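Beta-1,3-glucosyltransferase (Paecilomyces sp. J18, PDB 5JVV) is a carbohydrate-active enzyme, probably of family GH16, built on a beta-sandwich of the jelly-roll kind. Local coordinates at residues G11-L15 against V47-V53; T245-G249 against C273-V277. One frame throughout, in Å; residues are numbered along the deposited sequence.

Contact 1. Residues G11-L15 against V47-V53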
loop_
_atom_site.group_PDB
_atom_site.type_symbol
_atom_site.label_atom_id
_atom_site.label_comp_id
_atom_site.label_asym_id
_atom_site.label_seq_id
_atom_site.Cartn_x
_atom_site.Cartn_y
_atom_site.Cartn_z
ATOM N N GLY A 11 -14.534 -10.184 -3.619
ATOM C CA GLY A 11 -14.776 -10.790 -4.917
ATOM C C GLY A 11 -15.141 -9.796 -5.999
ATOM O O GLY A 11 -14.550 -8.718 -6.090
ATOM N N LYS A 12 -16.126 -10.154 -6.818
ATOM C CA LYS A 12 -16.543 -9.287 -7.922
ATOM C C LYS A 12 -17.030 -7.930 -7.429
ATOM O O LYS A 12 -16.794 -6.910 -8.081
ATOM C CB LYS A 12 -17.644 -9.961 -8.743
ATOM C CG LYS A 12 -17.286 -11.359 -9.192
ATOM C CD LYS A 12 -18.442 -12.042 -9.912
ATOM C CE LYS A 12 -18.642 -11.484 -11.314
ATOM N NZ LYS A 12 -19.102 -12.543 -12.266
ATOM N N ASP A 13 -17.712 -7.915 -6.286
ATOM C CA ASP A 13 -18.200 -6.664 -5.712
ATOM C C ASP A 13 -17.045 -5.737 -5.370
ATOM O O ASP A 13 -17.142 -4.521 -5.530
ATOM C CB ASP A 13 -19.034 -6.929 -4.454
ATOM C CG ASP A 13 -20.338 -7.640 -4.754
ATOM O OD1 ASP A 13 -20.785 -7.620 -5.919
ATOM O OD2 ASP A 13 -20.926 -8.208 -3.809
ATOM N N PHE A 14 -15.948 -6.319 -4.896
ATOM C CA PHE A 14 -14.746 -5.551 -4.621
ATOM C C PHE A 14 -14.255 -4.926 -5.924
ATOM O O PHE A 14 -14.059 -3.717 -5.999
ATOM C CB PHE A 14 -13.665 -6.463 -4.022
ATOM C CG PHE A 14 -12.343 -5.777 -3.794
ATOM C CD1 PHE A 14 -12.047 -5.189 -2.570
ATOM C CD2 PHE A 14 -11.390 -5.738 -4.813
ATOM C CE1 PHE A 14 -10.829 -4.567 -2.363
ATOM C CE2 PHE A 14 -10.178 -5.116 -4.618
ATOM C CZ PHE A 14 -9.889 -4.540 -3.389
ATOM N N LEU A 15 -14.050 -5.744 -6.950
ATOM C CA LEU A 15 -13.575 -5.226 -8.231
ATOM C C LEU A 15 -14.499 -4.137 -8.799
ATOM O O LEU A 15 -14.026 -3.134 -9.350
ATOM C CB LEU A 15 -13.405 -6.367 -9.236
ATOM C CG LEU A 15 -12.289 -7.363 -8.927
ATOM C CD1 LEU A 15 -12.343 -8.541 -9.888
ATOM C CD2 LEU A 15 -10.918 -6.678 -8.982
ATOM N N VAL A 47 -10.829 -13.447 -9.668
ATOM C CA VAL A 47 -11.358 -13.839 -8.364
ATOM C C VAL A 47 -10.970 -15.296 -8.204
ATOM O O VAL A 47 -11.158 -16.106 -9.122
ATOM C CB VAL A 47 -12.880 -13.675 -8.285
ATOM C CG1 VAL A 47 -13.408 -14.223 -6.962
ATOM C CG2 VAL A 47 -13.259 -12.220 -8.437
ATOM N N THR A 48 -10.373 -15.632 -7.067
ATOM C CA THR A 48 -9.890 -16.987 -6.862
ATOM C C THR A 48 -11.006 -17.903 -6.372
ATOM O O THR A 48 -12.104 -17.449 -6.020
ATOM C CB THR A 48 -8.735 -17.050 -5.850
ATOM O OG1 THR A 48 -9.255 -16.906 -4.518
ATOM C CG2 THR A 48 -7.692 -15.959 -6.126
ATOM N N SER A 49 -10.714 -19.192 -6.331
ATOM C CA SER A 49 -11.698 -20.176 -5.889
ATOM C C SER A 49 -12.051 -20.039 -4.405
ATOM O O SER A 49 -13.094 -20.522 -3.972
ATOM C CB SER A 49 -11.204 -21.585 -6.202
ATOM O OG SER A 49 -10.013 -21.877 -5.489
ATOM N N SER A 50 -11.192 -19.386 -3.625
ATOM C CA SER A 50 -11.496 -19.156 -2.214
ATOM C C SER A 50 -12.298 -17.866 -2.025
ATOM O O SER A 50 -12.717 -17.539 -0.909
ATOM C CB SER A 50 -10.216 -19.097 -1.388
ATOM O OG SER A 50 -9.530 -17.883 -1.633
ATOM N N GLY A 51 -12.519 -17.134 -3.113
ATOM C CA GLY A 51 -13.336 -15.935 -3.059
ATOM C C GLY A 51 -12.547 -14.640 -2.915
ATOM O O GLY A 51 -13.128 -13.553 -2.890
ATOM N N SER A 52 -11.224 -14.748 -2.833
ATOM C CA SER A 52 -10.378 -13.565 -2.715
ATOM C C SER A 52 -10.140 -12.939 -4.081
ATOM O O SER A 52 -10.433 -13.549 -5.114
ATOM C CB SER A 52 -9.040 -13.949 -2.103
ATOM O OG SER A 52 -8.409 -14.909 -2.929
ATOM N N VAL A 53 -9.611 -11.721 -4.077
ATOM C CA VAL A 53 -9.266 -11.022 -5.303
ATOM C C VAL A 53 -7.749 -11.009 -5.498
ATOM O O VAL A 53 -6.995 -10.627 -4.600
ATOM C CB VAL A 53 -9.813 -9.578 -5.285
ATOM C CG1 VAL A 53 -9.243 -8.773 -6.451
ATOM C CG2 VAL A 53 -11.335 -9.592 -5.336
HETATM O O HOH W 1 -12.364 -10.721 -2.042
#
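Val-53 holds CG1 anti to its own amide nitrogen (chi1 170°), which sends its two methyls to different targets on the 11-15 segment. Val-53 CG2 presses onto the backbone where the helix is entered, 3.4 Å from Gly-11 O, and also meets Phe-14 CD2, approaching that ring obliquely. On the other branch, Val-53 CG1 lies 3.7 Å from Leu-15 CD2. Leu-15 CD1 turns to the hairpin's first strand and comes within 4.1 Å of Val-47 CG2, a methyl that also rests against the peptide between Gly-11 and Lys-12.

The two valines lie on the strands 45-47 and 53-55, joined by a type I turn with a G1 bulge, in which Gly-51 has a positive phi. Thr-48 N is bonded to Ser-52 O across its neck. Phe-14 continues inward to Ile-291 and Leu-294 of strand 289-297, so the helix covers the edge hairpin and the next strand of the same sheet.

One water links the backbones, accepting from Gly-11 N at 2.7 Å and possibly donating to Gly-51 O. The side chains thus hold hairpin and helix together by apolar packing, and the polar link between the backbones is left to this water.

Contact 2. Residues T245-G249 against C273-V277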
loop_
_atom_site.group_PDB
_atom_site.type_symbol
_atom_site.label_atom_id
_atom_site.label_comp_id
_atom_site.label_asym_id
_atom_site.label_seq_id
_atom_site.Cartn_x
_atom_site.Cartn_y
_atom_site.Cartn_z
ATOM N N THR A 245 0.686 -1.741 -7.702
ATOM C CA THR A 245 2.086 -2.140 -7.704
ATOM C C THR A 245 2.734 -1.457 -8.899
ATOM O O THR A 245 2.333 -1.687 -10.043
ATOM C CB THR A 245 2.265 -3.657 -7.830
ATOM O OG1 THR A 245 1.553 -4.306 -6.768
ATOM C CG2 THR A 245 3.747 -4.042 -7.748
ATOM N N THR A 246 3.706 -0.590 -8.631
ATOM C CA THR A 246 4.522 -0.026 -9.703
ATOM C C THR A 246 5.928 -0.611 -9.614
ATOM O O THR A 246 6.166 -1.510 -8.801
ATOM C CB THR A 246 4.503 1.526 -9.688
ATOM O OG1 THR A 246 5.135 2.019 -10.875
ATOM C CG2 THR A 246 5.213 2.097 -8.454
ATOM N N PHE A 247 6.846 -0.136 -10.456
ATOM C CA PHE A 247 8.212 -0.659 -10.482
ATOM C C PHE A 247 9.165 0.495 -10.648
ATOM O O PHE A 247 8.854 1.430 -11.368
ATOM C CB PHE A 247 8.421 -1.599 -11.671
ATOM C CG PHE A 247 7.527 -2.807 -11.656
ATOM C CD1 PHE A 247 7.863 -3.926 -10.906
ATOM C CD2 PHE A 247 6.361 -2.831 -12.418
ATOM C CE1 PHE A 247 7.038 -5.058 -10.905
ATOM C CE2 PHE A 247 5.532 -3.951 -12.416
ATOM C CZ PHE A 247 5.875 -5.065 -11.667
ATOM N N CYS A 248 10.313 0.431 -9.985
ATOM C CA CYS A 248 11.373 1.421 -10.179
ATOM C C CYS A 248 10.844 2.838 -9.892
ATOM O O CYS A 248 10.257 3.070 -8.839
ATOM C CB CYS A 248 12.008 1.249 -11.577
ATOM S SG CYS A 248 12.633 -0.455 -11.860
ATOM N N GLY A 249 11.012 3.775 -10.814
ATOM C CA GLY A 249 10.452 5.106 -10.623
ATOM C C GLY A 249 11.073 5.890 -9.475
ATOM O O GLY A 249 12.193 5.585 -9.049
ATOM N N CYS A 273 17.567 -0.912 -12.176
ATOM C CA CYS A 273 16.239 -1.355 -11.775
ATOM C C CYS A 273 15.416 -1.761 -13.002
ATOM O O CYS A 273 14.768 -2.813 -13.015
ATOM C CB CYS A 273 15.541 -0.227 -11.019
ATOM S SG CYS A 273 13.952 -0.726 -10.309
ATOM N N ILE A 274 15.450 -0.922 -14.036
ATOM C CA ILE A 274 14.698 -1.204 -15.259
ATOM C C ILE A 274 15.210 -2.489 -15.899
ATOM O O ILE A 274 14.415 -3.332 -16.342
ATOM C CB ILE A 274 14.757 -0.013 -16.235
ATOM C CG1 ILE A 274 13.962 1.156 -15.661
ATOM C CG2 ILE A 274 14.166 -0.405 -17.588
ATOM C CD1 ILE A 274 14.168 2.478 -16.406
ATOM N N ASP A 275 16.530 -2.660 -15.924
ATOM C CA ASP A 275 17.131 -3.899 -16.435
ATOM C C ASP A 275 16.579 -5.147 -15.727
ATOM O O ASP A 275 16.173 -6.095 -16.375
ATOM C CB ASP A 275 18.667 -3.831 -16.348
ATOM C CG ASP A 275 19.352 -5.020 -17.004
ATOM O OD1 ASP A 275 18.916 -5.455 -18.091
ATOM O OD2 ASP A 275 20.342 -5.524 -16.432
ATOM N N PHE A 276 16.534 -5.123 -14.398
ATOM C CA PHE A 276 16.042 -6.260 -13.632
ATOM C C PHE A 276 14.569 -6.524 -13.951
ATOM O O PHE A 276 14.178 -7.660 -14.269
ATOM C CB PHE A 276 16.232 -5.980 -12.137
ATOM C CG PHE A 276 16.002 -7.175 -11.255
ATOM C CD1 PHE A 276 17.078 -7.887 -10.738
ATOM C CD2 PHE A 276 14.712 -7.575 -10.923
ATOM C CE1 PHE A 276 16.862 -8.993 -9.915
ATOM C CE2 PHE A 276 14.495 -8.670 -10.095
ATOM C CZ PHE A 276 15.571 -9.383 -9.599
ATOM N N VAL A 277 13.751 -5.477 -13.884
ATOM C CA VAL A 277 12.313 -5.638 -14.100
ATOM C C VAL A 277 12.005 -6.074 -15.536
ATOM O O VAL A 277 11.159 -6.941 -15.766
ATOM C CB VAL A 277 11.546 -4.352 -13.735
ATOM C CG1 VAL A 277 10.080 -4.490 -14.092
ATOM C CG2 VAL A 277 11.703 -4.048 -12.254
#
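The Phe-247 ring carries Val-277 on one face: methyl CG1 of Val-277 stands 3.8 Å above the ring plane, displaced toward the rim, at the side of CG and CD1. Measured to the ring centroid, the CH-pi contact of Val-277 CG1 is 4.2 Å long and 25° off the normal. Val-277 CG2 is shared between Phe-247 and the neighbouring cystine, meeting Phe-247 CD1 at the ring and approaching Cys-248 SG at 3.7 Å. Phe-284 adds an edge-to-face aromatic partner to Phe-247, whose side chain also touches Val-31.

Beside this pair the link becomes covalent. Cys-248 SG and Cys-273 SG are joined at 2.1 Å, with a torsion about the sulfur-sulfur bond of -93°, close to the unstrained quarter turn and of left-handed sense. Cys-273 points its sulfur anti to the backbone N (chi1 -174°), which carries it out from the helix toward the strand end. In a beta-sandwich such as this one, the bridge fastens helix 269-279 to the end of strand 240-247, a member of the mixed sheet, where the chain leaves the strand at Cys-248 with a positive phi. The backbone of Cys-248 is still hydrogen-bonded to Gly-99, next to Cys-98 of another disulfide.

Being four residues apart, Cys-273 and Val-277 face the strand from the same side of the helix, and the backbone bond from Val-277 N to Cys-273 O, 3.0 Å long, belongs to that turn. Ile-274 lies at the flank: Ile-274 CG1 is 4.3 Å from Cys-248 SG, and its backbone reaches nearer, with Ile-274 N 3.6 Å from Cys-248 SG. At the far end of the turn, Val-277 O accepts a hydrogen bond from Arg-70 NH2.

In the fold
Near the N terminus the chain passes from strand 5-9 of the antiparallel sheet through helix 11-16 to strand 18-20 of the mixed sheet. Contact 1 closes a loop of 31 residues when the hairpin of strands 45-47 and 53-55 comes back to that helix, at the end of the antiparallel sheet. Much later, the chain leaves the mixed sheet at the end of strand 240-247, and contact 2 closes a loop of 23 residues containing helix 249-255 before helix 269-279 returns. The loops follow in series, neither crossing nor enclosing the other, with contact centres 27 Å apart. Strand 289-297 then ends the chain, pairing with both 5-9 and 53-55 near contact 1.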